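PDB 2DSA: glutathione S-transferase from Burkholderia xenovorans, which binds glutathione, reductively dechlorinates metabolites of polychlorinated biphenyls and probably has general glutathione transferase activity. Local coordinates for residues S13-L18 and F25-V30; V73-P78 and F89-L94; A137-L140 and Y145-G148; A143-L146 and Q150-V153; G183-G186 and A190-S193. All blocks are in the same frame, centred on the assembly; numbering follows the deposited sequence.

Contact 1. Residues S13-L18 and F25-V30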
# COMPACT_ATOMS: atom_id res chain seq x y z
N SER A 13 -3.99 -13.81 -4.08
CA SER A 13 -4.08 -13.45 -2.67
C SER A 13 -5.53 -13.33 -2.14
O SER A 13 -5.88 -14.03 -1.19
CB SER A 13 -3.26 -12.17 -2.39
OG SER A 13 -3.47 -11.73 -1.06
N PRO A 14 -6.36 -12.41 -2.70
CA PRO A 14 -7.78 -12.51 -2.34
C PRO A 14 -8.42 -13.87 -2.65
O PRO A 14 -9.24 -14.33 -1.85
CB PRO A 14 -8.46 -11.39 -3.15
CG PRO A 14 -7.40 -10.78 -4.02
CD PRO A 14 -6.07 -11.23 -3.54
N HIS A 15 -8.07 -14.51 -3.76
CA HIS A 15 -8.56 -15.87 -4.06
C HIS A 15 -8.35 -16.80 -2.85
O HIS A 15 -9.31 -17.36 -2.32
CB HIS A 15 -7.85 -16.45 -5.29
CG HIS A 15 -8.43 -17.73 -5.79
ND1 HIS A 15 -8.08 -18.28 -7.00
CD2 HIS A 15 -9.35 -18.58 -5.25
CE1 HIS A 15 -8.74 -19.41 -7.18
NE2 HIS A 15 -9.52 -19.61 -6.13
N ILE A 16 -7.11 -16.94 -2.39
CA ILE A 16 -6.82 -17.75 -1.21
C ILE A 16 -7.61 -17.27 0.01
O ILE A 16 -8.12 -18.10 0.77
CB ILE A 16 -5.29 -17.78 -0.89
CG1 ILE A 16 -4.53 -18.60 -1.94
CG2 ILE A 16 -5.02 -18.34 0.51
CD1 ILE A 16 -2.98 -18.32 -1.98
N ALA A 17 -7.68 -15.96 0.23
CA ALA A 17 -8.41 -15.41 1.39
C ALA A 17 -9.89 -15.79 1.37
O ALA A 17 -10.45 -16.18 2.40
CB ALA A 17 -8.24 -13.88 1.49
N LEU A 18 -10.52 -15.64 0.20
CA LEU A 18 -11.92 -16.06 0.02
C LEU A 18 -12.16 -17.52 0.40
O LEU A 18 -13.15 -17.83 1.06
CB LEU A 18 -12.38 -15.80 -1.42
CG LEU A 18 -12.58 -14.33 -1.79
CD1 LEU A 18 -12.52 -14.11 -3.30
CD2 LEU A 18 -13.89 -13.81 -1.21
N PHE A 25 -18.21 -17.37 -4.06
CA PHE A 25 -17.75 -16.40 -5.04
C PHE A 25 -17.58 -17.07 -6.39
O PHE A 25 -17.48 -18.29 -6.47
CB PHE A 25 -16.42 -15.73 -4.61
CG PHE A 25 -15.26 -16.68 -4.54
CD1 PHE A 25 -15.07 -17.51 -3.42
CD2 PHE A 25 -14.34 -16.76 -5.59
CE1 PHE A 25 -14.00 -18.39 -3.36
CE2 PHE A 25 -13.27 -17.64 -5.53
CZ PHE A 25 -13.09 -18.45 -4.41
N GLU A 26 -17.51 -16.23 -7.42
CA GLU A 26 -17.32 -16.66 -8.78
C GLU A 26 -16.00 -16.06 -9.29
O GLU A 26 -15.81 -14.85 -9.20
CB GLU A 26 -18.51 -16.15 -9.61
CG GLU A 26 -18.38 -16.31 -11.11
CD GLU A 26 -19.50 -15.63 -11.90
OE1 GLU A 26 -19.33 -15.48 -13.14
OE2 GLU A 26 -20.53 -15.24 -11.30
N LEU A 27 -15.09 -16.90 -9.78
CA LEU A 27 -13.87 -16.44 -10.44
C LEU A 27 -14.18 -15.95 -11.85
O LEU A 27 -14.87 -16.64 -12.62
CB LEU A 27 -12.82 -17.55 -10.51
CG LEU A 27 -12.16 -17.99 -9.21
CD1 LEU A 27 -11.39 -19.27 -9.43
CD2 LEU A 27 -11.26 -16.87 -8.67
N VAL A 28 -13.69 -14.76 -12.17
CA VAL A 28 -13.84 -14.21 -13.50
C VAL A 28 -12.45 -13.91 -14.02
O VAL A 28 -11.78 -12.98 -13.53
CB VAL A 28 -14.74 -12.92 -13.56
CG1 VAL A 28 -14.84 -12.42 -15.00
CG2 VAL A 28 -16.13 -13.17 -12.99
N GLN A 29 -12.02 -14.69 -15.00
CA GLN A 29 -10.68 -14.55 -15.56
C GLN A 29 -10.56 -13.30 -16.42
O GLN A 29 -11.50 -12.92 -17.12
CB GLN A 29 -10.29 -15.80 -16.35
CG GLN A 29 -8.79 -15.96 -16.56
CD GLN A 29 -8.42 -17.24 -17.28
OE1 GLN A 29 -9.24 -18.16 -17.42
NE2 GLN A 29 -7.18 -17.32 -17.75
N VAL A 30 -9.41 -12.65 -16.33
CA VAL A 30 -9.15 -11.44 -17.09
C VAL A 30 -7.92 -11.70 -17.96
O VAL A 30 -6.90 -12.19 -17.46
CB VAL A 30 -8.93 -10.21 -16.16
CG1 VAL A 30 -8.54 -8.96 -16.96
CG2 VAL A 30 -10.19 -9.94 -15.32

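Contact 2. Residues V73-P78 and F89-L94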
# COMPACT_ATOMS: atom_id res chain seq x y z
N VAL A 73 -12.64 -9.04 2.92
CA VAL A 73 -12.85 -10.48 2.98
C VAL A 73 -12.75 -11.05 4.41
O VAL A 73 -13.66 -11.75 4.89
CB VAL A 73 -11.91 -11.22 2.00
CG1 VAL A 73 -11.95 -12.74 2.24
CG2 VAL A 73 -12.26 -10.89 0.53
N ALA A 74 -11.65 -10.73 5.08
CA ALA A 74 -11.44 -11.15 6.47
C ALA A 74 -12.54 -10.68 7.43
O ALA A 74 -12.92 -11.40 8.35
CB ALA A 74 -10.07 -10.67 6.96
N ASP A 75 -13.02 -9.45 7.24
CA ASP A 75 -14.04 -8.87 8.12
C ASP A 75 -15.41 -9.55 7.97
O ASP A 75 -16.26 -9.39 8.84
CB ASP A 75 -14.17 -7.36 7.88
CG ASP A 75 -13.01 -6.56 8.47
OD1 ASP A 75 -12.90 -5.36 8.14
OD2 ASP A 75 -12.23 -7.11 9.27
N GLN A 76 -15.60 -10.29 6.87
CA GLN A 76 -16.82 -11.05 6.64
C GLN A 76 -16.91 -12.26 7.55
O GLN A 76 -18.01 -12.70 7.88
CB GLN A 76 -16.96 -11.47 5.16
CG GLN A 76 -16.95 -10.32 4.15
CD GLN A 76 -17.67 -9.06 4.64
OE1 GLN A 76 -18.90 -9.05 4.79
NE2 GLN A 76 -16.90 -7.99 4.88
N VAL A 77 -15.76 -12.81 7.95
CA VAL A 77 -15.74 -14.01 8.80
C VAL A 77 -14.83 -13.84 10.02
O VAL A 77 -13.79 -14.51 10.12
CB VAL A 77 -15.38 -15.31 7.99
CG1 VAL A 77 -15.76 -16.56 8.78
CG2 VAL A 77 -16.10 -15.36 6.65
N PRO A 78 -15.22 -12.97 10.97
CA PRO A 78 -14.36 -12.69 12.13
C PRO A 78 -14.01 -13.91 12.96
O PRO A 78 -12.96 -13.93 13.61
CB PRO A 78 -15.17 -11.68 12.95
CG PRO A 78 -16.57 -11.77 12.43
CD PRO A 78 -16.47 -12.19 11.01
N PHE A 89 -4.81 -2.47 18.09
CA PHE A 89 -3.47 -2.12 17.61
C PHE A 89 -2.98 -3.10 16.54
O PHE A 89 -2.43 -2.67 15.53
CB PHE A 89 -2.43 -2.04 18.75
CG PHE A 89 -1.06 -1.69 18.26
CD1 PHE A 89 -0.70 -0.37 18.04
CD2 PHE A 89 -0.14 -2.69 17.94
CE1 PHE A 89 0.57 -0.03 17.54
CE2 PHE A 89 1.14 -2.37 17.44
CZ PHE A 89 1.49 -1.03 17.25
N GLU A 90 -3.19 -4.39 16.76
CA GLU A 90 -2.72 -5.42 15.83
C GLU A 90 -3.36 -5.33 14.43
O GLU A 90 -2.75 -5.76 13.45
CB GLU A 90 -2.87 -6.82 16.43
CG GLU A 90 -1.80 -7.16 17.49
CD GLU A 90 -0.36 -7.13 16.94
OE1 GLU A 90 0.44 -6.28 17.38
OE2 GLU A 90 -0.02 -7.97 16.07
N ARG A 91 -4.55 -4.74 14.33
CA ARG A 91 -5.14 -4.47 13.01
C ARG A 91 -4.35 -3.39 12.22
O ARG A 91 -4.15 -3.53 11.01
CB ARG A 91 -6.63 -4.12 13.13
CG ARG A 91 -7.37 -3.89 11.80
CD ARG A 91 -7.15 -4.99 10.75
NE ARG A 91 -8.00 -4.78 9.58
CZ ARG A 91 -9.22 -5.30 9.43
NH1 ARG A 91 -9.74 -6.07 10.37
NH2 ARG A 91 -9.92 -5.03 8.34
N TYR A 92 -3.88 -2.34 12.91
CA TYR A 92 -2.96 -1.35 12.27
C TYR A 92 -1.65 -1.98 11.86
O TYR A 92 -1.10 -1.71 10.80
CB TYR A 92 -2.75 -0.11 13.15
CG TYR A 92 -4.05 0.54 13.55
CD1 TYR A 92 -4.57 0.36 14.83
CD2 TYR A 92 -4.80 1.28 12.63
CE1 TYR A 92 -5.79 0.92 15.20
CE2 TYR A 92 -6.01 1.85 12.99
CZ TYR A 92 -6.50 1.66 14.28
OH TYR A 92 -7.70 2.21 14.64
N HIS A 93 -1.16 -2.87 12.72
CA HIS A 93 0.00 -3.68 12.44
C HIS A 93 -0.18 -4.58 11.18
O HIS A 93 0.75 -4.74 10.39
CB HIS A 93 0.37 -4.48 13.70
CG HIS A 93 1.75 -5.06 13.68
ND1 HIS A 93 2.13 -6.09 14.52
CD2 HIS A 93 2.84 -4.76 12.94
CE1 HIS A 93 3.39 -6.40 14.28
NE2 HIS A 93 3.84 -5.61 13.32
N LEU A 94 -1.37 -5.15 11.00
CA LEU A 94 -1.70 -5.84 9.74
C LEU A 94 -1.62 -4.90 8.51
O LEU A 94 -1.10 -5.28 7.45
CB LEU A 94 -3.09 -6.49 9.82
CG LEU A 94 -3.62 -7.14 8.53
CD1 LEU A 94 -3.08 -8.52 8.41
CD2 LEU A 94 -5.14 -7.19 8.50

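Contact 3. Residues A137-L140 and Y145-G148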
# COMPACT_ATOMS: atom_id res chain seq x y z
N ALA A 137 12.61 -12.06 6.34
CA ALA A 137 13.21 -13.30 6.82
C ALA A 137 13.53 -13.21 8.31
O ALA A 137 13.29 -14.16 9.05
CB ALA A 137 14.45 -13.64 6.01
N ARG A 138 14.04 -12.06 8.75
CA ARG A 138 14.29 -11.84 10.17
C ARG A 138 12.99 -11.83 10.98
O ARG A 138 12.94 -12.37 12.10
CB ARG A 138 15.12 -10.58 10.40
CG ARG A 138 16.53 -10.70 9.79
CD ARG A 138 17.50 -9.59 10.22
NE ARG A 138 17.07 -8.27 9.76
CZ ARG A 138 17.34 -7.75 8.57
NH1 ARG A 138 18.04 -8.44 7.66
NH2 ARG A 138 16.89 -6.52 8.27
N GLN A 139 11.94 -11.25 10.40
CA GLN A 139 10.62 -11.19 11.04
C GLN A 139 10.07 -12.60 11.23
O GLN A 139 9.49 -12.90 12.27
CB GLN A 139 9.66 -10.32 10.21
CG GLN A 139 8.21 -10.20 10.75
CD GLN A 139 8.07 -9.29 11.98
OE1 GLN A 139 7.11 -9.42 12.74
NE2 GLN A 139 9.02 -8.38 12.18
N LEU A 140 10.29 -13.46 10.25
CA LEU A 140 9.75 -14.82 10.26
C LEU A 140 10.69 -15.87 10.88
O LEU A 140 10.38 -17.07 10.87
CB LEU A 140 9.27 -15.22 8.86
CG LEU A 140 8.05 -14.46 8.32
CD1 LEU A 140 7.87 -14.70 6.84
CD2 LEU A 140 6.75 -14.81 9.08
N TYR A 145 4.27 -16.64 11.65
CA TYR A 145 3.57 -15.70 10.79
C TYR A 145 3.95 -14.26 11.12
O TYR A 145 4.60 -14.01 12.14
CB TYR A 145 2.05 -15.91 10.89
CG TYR A 145 1.67 -17.34 10.65
CD1 TYR A 145 1.26 -18.16 11.70
CD2 TYR A 145 1.76 -17.90 9.38
CE1 TYR A 145 0.92 -19.48 11.48
CE2 TYR A 145 1.44 -19.21 9.16
CZ TYR A 145 1.03 -19.99 10.21
OH TYR A 145 0.70 -21.30 9.98
N LEU A 146 3.58 -13.34 10.23
CA LEU A 146 3.95 -11.92 10.31
C LEU A 146 3.49 -11.22 11.61
O LEU A 146 4.22 -10.39 12.17
CB LEU A 146 3.42 -11.18 9.08
CG LEU A 146 4.30 -10.78 7.88
CD1 LEU A 146 5.70 -11.39 7.86
CD2 LEU A 146 3.57 -10.93 6.53
N LEU A 147 2.30 -11.59 12.07
CA LEU A 147 1.73 -11.03 13.30
C LEU A 147 1.92 -11.92 14.53
O LEU A 147 1.42 -11.61 15.61
CB LEU A 147 0.24 -10.66 13.09
CG LEU A 147 -0.04 -9.65 11.95
CD1 LEU A 147 -1.52 -9.28 11.89
CD2 LEU A 147 0.81 -8.39 12.04
N GLY A 148 2.64 -13.03 14.36
CA GLY A 148 2.93 -13.94 15.48
C GLY A 148 2.52 -15.37 15.22
O GLY A 148 2.97 -15.98 14.25
O HOH W 1 6.58 -12.77 13.16

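Contact 4. Residues A143-L146 and Q150-V153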
# COMPACT_ATOMS: atom_id res chain seq x y z
N ALA A 143 9.05 -16.51 14.71
CA ALA A 143 7.59 -16.65 14.75
C ALA A 143 7.07 -17.18 13.40
O ALA A 143 7.63 -16.85 12.35
CB ALA A 143 6.93 -15.32 15.12
N PRO A 144 6.03 -18.03 13.42
CA PRO A 144 5.59 -18.65 12.17
C PRO A 144 4.93 -17.69 11.16
O PRO A 144 5.04 -17.91 9.95
CB PRO A 144 4.61 -19.73 12.63
CG PRO A 144 4.11 -19.25 13.95
CD PRO A 144 5.21 -18.47 14.57
N TYR A 145 4.27 -16.64 11.65
CA TYR A 145 3.57 -15.70 10.79
C TYR A 145 3.95 -14.26 11.12
O TYR A 145 4.60 -14.01 12.14
CB TYR A 145 2.05 -15.91 10.89
CG TYR A 145 1.67 -17.34 10.65
CD1 TYR A 145 1.26 -18.16 11.70
CD2 TYR A 145 1.76 -17.90 9.38
CE1 TYR A 145 0.92 -19.48 11.48
CE2 TYR A 145 1.44 -19.21 9.16
CZ TYR A 145 1.03 -19.99 10.21
OH TYR A 145 0.70 -21.30 9.98
N LEU A 146 3.58 -13.34 10.23
CA LEU A 146 3.95 -11.92 10.31
C LEU A 146 3.49 -11.22 11.61
O LEU A 146 4.22 -10.39 12.17
CB LEU A 146 3.42 -11.18 9.08
CG LEU A 146 4.30 -10.78 7.88
CD1 LEU A 146 5.70 -11.39 7.86
CD2 LEU A 146 3.57 -10.93 6.53
N GLN A 150 -0.71 -16.36 14.81
CA GLN A 150 -1.93 -16.42 14.02
C GLN A 150 -1.70 -16.04 12.56
O GLN A 150 -1.20 -14.95 12.27
CB GLN A 150 -3.02 -15.51 14.63
CG GLN A 150 -4.40 -15.66 13.96
CD GLN A 150 -5.17 -16.88 14.46
OE1 GLN A 150 -5.29 -17.09 15.67
NE2 GLN A 150 -5.71 -17.68 13.52
N LEU A 151 -2.08 -16.94 11.67
CA LEU A 151 -2.12 -16.62 10.24
C LEU A 151 -3.12 -15.49 9.95
O LEU A 151 -4.26 -15.51 10.43
CB LEU A 151 -2.44 -17.86 9.40
CG LEU A 151 -2.52 -17.58 7.89
CD1 LEU A 151 -1.60 -18.51 7.10
CD2 LEU A 151 -3.95 -17.63 7.36
N SER A 152 -2.68 -14.53 9.16
CA SER A 152 -3.55 -13.46 8.70
C SER A 152 -3.51 -13.29 7.16
O SER A 152 -2.73 -13.96 6.47
CB SER A 152 -3.17 -12.16 9.41
OG SER A 152 -1.98 -11.63 8.86
N VAL A 153 -4.36 -12.41 6.64
CA VAL A 153 -4.32 -12.07 5.21
C VAL A 153 -2.95 -11.46 4.75
O VAL A 153 -2.64 -11.46 3.57
CB VAL A 153 -5.53 -11.18 4.78
CG1 VAL A 153 -6.85 -11.96 4.83
CG2 VAL A 153 -5.65 -9.92 5.64

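Contact 5. Residues G183-G186 and A190-S193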
# COMPACT_ATOMS: atom_id res chain seq x y z
N GLY A 183 6.34 -23.31 3.04
CA GLY A 183 5.85 -24.65 3.31
C GLY A 183 4.75 -24.69 4.35
O GLY A 183 3.87 -25.54 4.31
N ARG A 184 4.83 -23.76 5.30
CA ARG A 184 3.85 -23.59 6.36
C ARG A 184 2.49 -23.14 5.80
O ARG A 184 1.45 -23.67 6.18
CB ARG A 184 4.38 -22.56 7.36
CG ARG A 184 3.75 -22.61 8.73
CD ARG A 184 4.75 -22.20 9.81
NE ARG A 184 5.44 -20.97 9.45
CZ ARG A 184 6.77 -20.82 9.43
NH1 ARG A 184 7.60 -21.81 9.77
NH2 ARG A 184 7.25 -19.65 9.08
N VAL A 185 2.52 -22.17 4.89
CA VAL A 185 1.32 -21.60 4.29
C VAL A 185 0.83 -22.42 3.09
O VAL A 185 -0.37 -22.68 2.97
CB VAL A 185 1.54 -20.12 3.87
CG1 VAL A 185 0.29 -19.56 3.20
CG2 VAL A 185 1.88 -19.28 5.08
N GLY A 186 1.76 -22.82 2.22
CA GLY A 186 1.45 -23.55 1.00
C GLY A 186 0.80 -24.89 1.24
O GLY A 186 0.18 -25.45 0.33
N ALA A 190 -6.91 -24.52 1.62
CA ALA A 190 -7.38 -23.38 0.82
C ALA A 190 -6.32 -22.86 -0.14
O ALA A 190 -6.63 -22.48 -1.27
CB ALA A 190 -7.87 -22.26 1.72
N VAL A 191 -5.06 -22.85 0.29
CA VAL A 191 -3.97 -22.43 -0.60
C VAL A 191 -3.83 -23.40 -1.78
O VAL A 191 -3.80 -22.97 -2.94
CB VAL A 191 -2.62 -22.28 0.15
CG1 VAL A 191 -1.49 -22.01 -0.83
CG2 VAL A 191 -2.70 -21.15 1.18
N GLN A 192 -3.77 -24.70 -1.50
CA GLN A 192 -3.67 -25.72 -2.56
C GLN A 192 -4.92 -25.80 -3.45
O GLN A 192 -4.81 -26.07 -4.65
CB GLN A 192 -3.32 -27.10 -1.98
CG GLN A 192 -1.87 -27.21 -1.44
CD GLN A 192 -0.80 -27.02 -2.54
OE1 GLN A 192 -0.89 -27.61 -3.61
NE2 GLN A 192 0.21 -26.19 -2.26
N SER A 193 -6.09 -25.55 -2.87
CA SER A 193 -7.34 -25.47 -3.63
C SER A 193 -7.36 -24.31 -4.61
O SER A 193 -7.87 -24.46 -5.72
CB SER A 193 -8.54 -25.34 -2.70
OG SER A 193 -8.76 -26.54 -1.99

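Contact 1. Residues S13-L18 and F25-V30
The imidazole of His15 swings out from the helix toward Leu27 because CG lies opposite the backbone N (chi1 -171°); Phe25 takes the less common rotamer with CG between N and the carbonyl carbon (chi1 65°), and this lays its ring against Leu18. Each ring thus receives a leucine on a face. One methyl of Leu27, CD2, stands over the middle of a face of the imidazole, 3.9 Å from the centroid of the His15 ring, in a CH-pi contact nearly along the ring normal. Its sister methyl, Leu27 CD1, comes to 3.5 Å from CE1 of His15. On the phenyl ring of Phe25 the arrangement is similar but less centred: Leu18 CB lies over a face toward the rim, 3.6 Å from Phe25 CE1, and Leu18 CD1 is 3.9 Å from Phe25 CD2. The two rings themselves meet obliquely with their planes at 76°, His15 CD2 being 3.8 Å from Phe25 CZ. No hydrogen bond crosses between 13-18 and 25-30. The polar ends of the imidazole are occupied elsewhere, ND1 by Glu198 and NE2 by Arg19, and these two bonds should fix the rotation of the ring and hold its face to Leu27. The contact joins the helix and second strand of the beta-alpha-beta unit 2-5, 12-21, 26-31 in the thioredoxin-like domain. Strand 26-31 pairs in parallel with 2-5, while helix 12-21 also packs through Leu18 on Val73 of helix 66-76 and through Ile16 on Ile156 of helix 153-163.

Contact 2. Residues V73-P78 and F89-L94
Asp75 and Arg91 form a salt bridge between the end of helix 66-76 and the start of helix 89-109, spanning 11.1 Å between Asp75 CA and Arg91 CA. Going along 73-78, Val73 comes first and faces helix 12-21, touching Ala17 and Leu18. Ala74 packs on Val153. Asp75 follows, and its carboxylate meets the guanidinium end-on, each oxygen taking one nitrogen. NH1 of Arg91 gives a hydrogen bond of 2.9 Å to the syn lone pair of Asp75 OD2, close to the guanidinium plane; NH2 of Arg91 reaches Asp75 OD1 at 3.0 Å, also on the syn side but 31° out of the carboxylate plane. The two flat groups are twisted by 38°, so the end-on pairing is somewhat skewed. The arginine chain bends at chi2 (50°), which aims the guanidinium at the acid. Further bonds hold both partners: Gln71 takes NE of Arg91 and the carbonyl of Pro84 takes NH1, while Asp75 OD1 also accepts from Asn86 and bonds Tyr92 OH of the second subunit. Such company would probably favour an ionised carboxylate. Next, Gln76 turns its amide back to Tyr72 O. The bridge ties the last helix of the thioredoxin-like domain to the first of the helical domain, beside the dimer interface of the glutathione transferase fold.

Contact 3. Residues A137-L140 and Y145-G148
Leu140 and Leu146 make the close-packed half of this contact, where the end of helix 119-139 meets the turn that follows it. With CG anti to the carbonyl carbon (chi1 -68°), Leu140 sends its CD2 methyl against the backbone of the turn, 3.5 Å from Tyr145 C and 3.7 Å from Leu146 N. The same methyl, Leu140 CD2, meets Leu146 CD1 at 3.8 Å, the two side chains passing at a slant. Leu146 pays for its place: chi1 (-102°) is off the staggered positions and chi2 (11°) is almost eclipsed, which suggests strain or an imperfect fit. The other half is looser and wetter. The aliphatic part of Gln139 touches through CG, 4.0 Å from Leu146 CD1, as its chain crosses Leu146 at about a right angle. Beside it a water lies 3.0 Å from Gln139 O, probably hydrogen-bonded to it. The turn itself is type I, with Gly148 N hydrogen-bonded to Tyr145 O at 3.1 Å and Tyr145 N returning a bond to Gly148 O. It belongs to the loop between helices 119-139 and 153-163 of the all-helical C-terminal domain. On the buried side Leu140 rests on Leu158 of helix 153-163 and Phe181 of helix 176-186, and Leu146 touches Trp97 of helix 89-109 and Ala154 of helix 153-163.

Contact 4. Residues A143-L146 and Q150-V153
Leu151 covers the phenol ring of Tyr145, and the ring is sandwiched. On one face Leu151 CB stands 4.0 Å from the ring centroid of Tyr145, only 6° off the normal, a well-centred CH-pi contact. On the opposite face lies Pro144 CB, toward the rim, so a proline and a leucine clasp the ring from its two faces. The leucine chain runs obliquely over the ring: with CG anti to the backbone N (chi1 179°) it brings Leu151 CD1 to 3.7 Å from Tyr145 CE2. At the near end of the ring backbone does the touching, Leu151 N being 3.6 Å from Tyr145 CD1 and Gln150 O 3.7 Å from Tyr145 CB. No hydrogen bond passes directly between 143-146 and 150-153; a second shell bridges them. Asp155 spans the gap, its OD2 bonded to Leu146 N and its OD1 to Ser152 N. Ser152 is the N-cap of helix 153-163, and its OG is hydrogen-bonded to Ala154 N. Asp155 reaching back to the N-cap residue is one half of a capping box, and the Ser-Val-Ala-Asp sequence here matches the N-capping box known at this helix in glutathione transferases. Arg184 NH2 bonds Pro144 O. The whole loop thus leads helix 119-139 into helix 153-163, with Tyr145 and Leu151 together resting on Val185 of helix 176-186, while Ser152 and Leu146 pack against Leu94 and Trp97 of helix 89-109, respectively.

Contact 5. Residues G183-G186 and A190-S193
The carboxamide of Gln192 and the peptide carbonyl of Gly186 are the flat groups that meet here: Gly186 O lies practically in the plane of the amide, facing NE2. Relative to the carbonyl, the donor is less well placed, tilted 24° from its plane. The setting is the tight link between the last two helices, 176-186 and 189-197, of the all-helical C-terminal domain of the glutathione transferase fold. Gln192 reaches its acceptor because its chain bends at chi2 (-63°), folding the amide back toward the end of the preceding helix; Gln192 CG, set by chi1, also lies 3.2 Å from Gly186 O. Both residues also touch a crystal neighbour, so the pose may be partly set by the lattice. Beside this bond the packing is apolar and close. Val191 meets helix 176-186 with both methyls: CG1 is 3.8 Å from Gly186 CA, and CG2 is 3.9 Å from Val185 CG1, the two valines crossing at about a right angle. Gly186 CA and Val191 CA are 5.8 Å apart, and Gly186 brings no side chain between them. Inward, Val185 and Val191 both lean on Phe159 of helix 153-163, and Val191 also meets Ile16 of helix 12-21. Val191 CG2 sits just 3.3 Å from Val185 O, and the one hydrogen bond across, Gln192 NE2 to Gly186 O, measures 2.7 Å with an N-H...O angle of 161°.

Overall arrangement
Contacts 3 and 4 are the closest pair, their centres 7 Å apart, and share Tyr145 and Leu146. Contact 4 links most of the rest: Leu151 CD1 lies 4.1 Å from Val185 CG2 of contact 5, Leu94 CD1 of contact 2 lies 3.3 Å from Ser152 OG, and Ala17 CB of contact 1 lies 4.1 Å from Val153 CG1. Contacts 1 and 5, centres 15 Å apart, meet where Ile16 CG2 packs 3.7 Å from Val191 CG2, thioredoxin-like helix against helical domain. None of the five lines the substrate pocket; the His15 side chain is about 12 Å from both bound ligands, glutathione and the phenylhexadienoate, and Val191 about 14 Å from the latter. Contact 2 alone touches the second subunit.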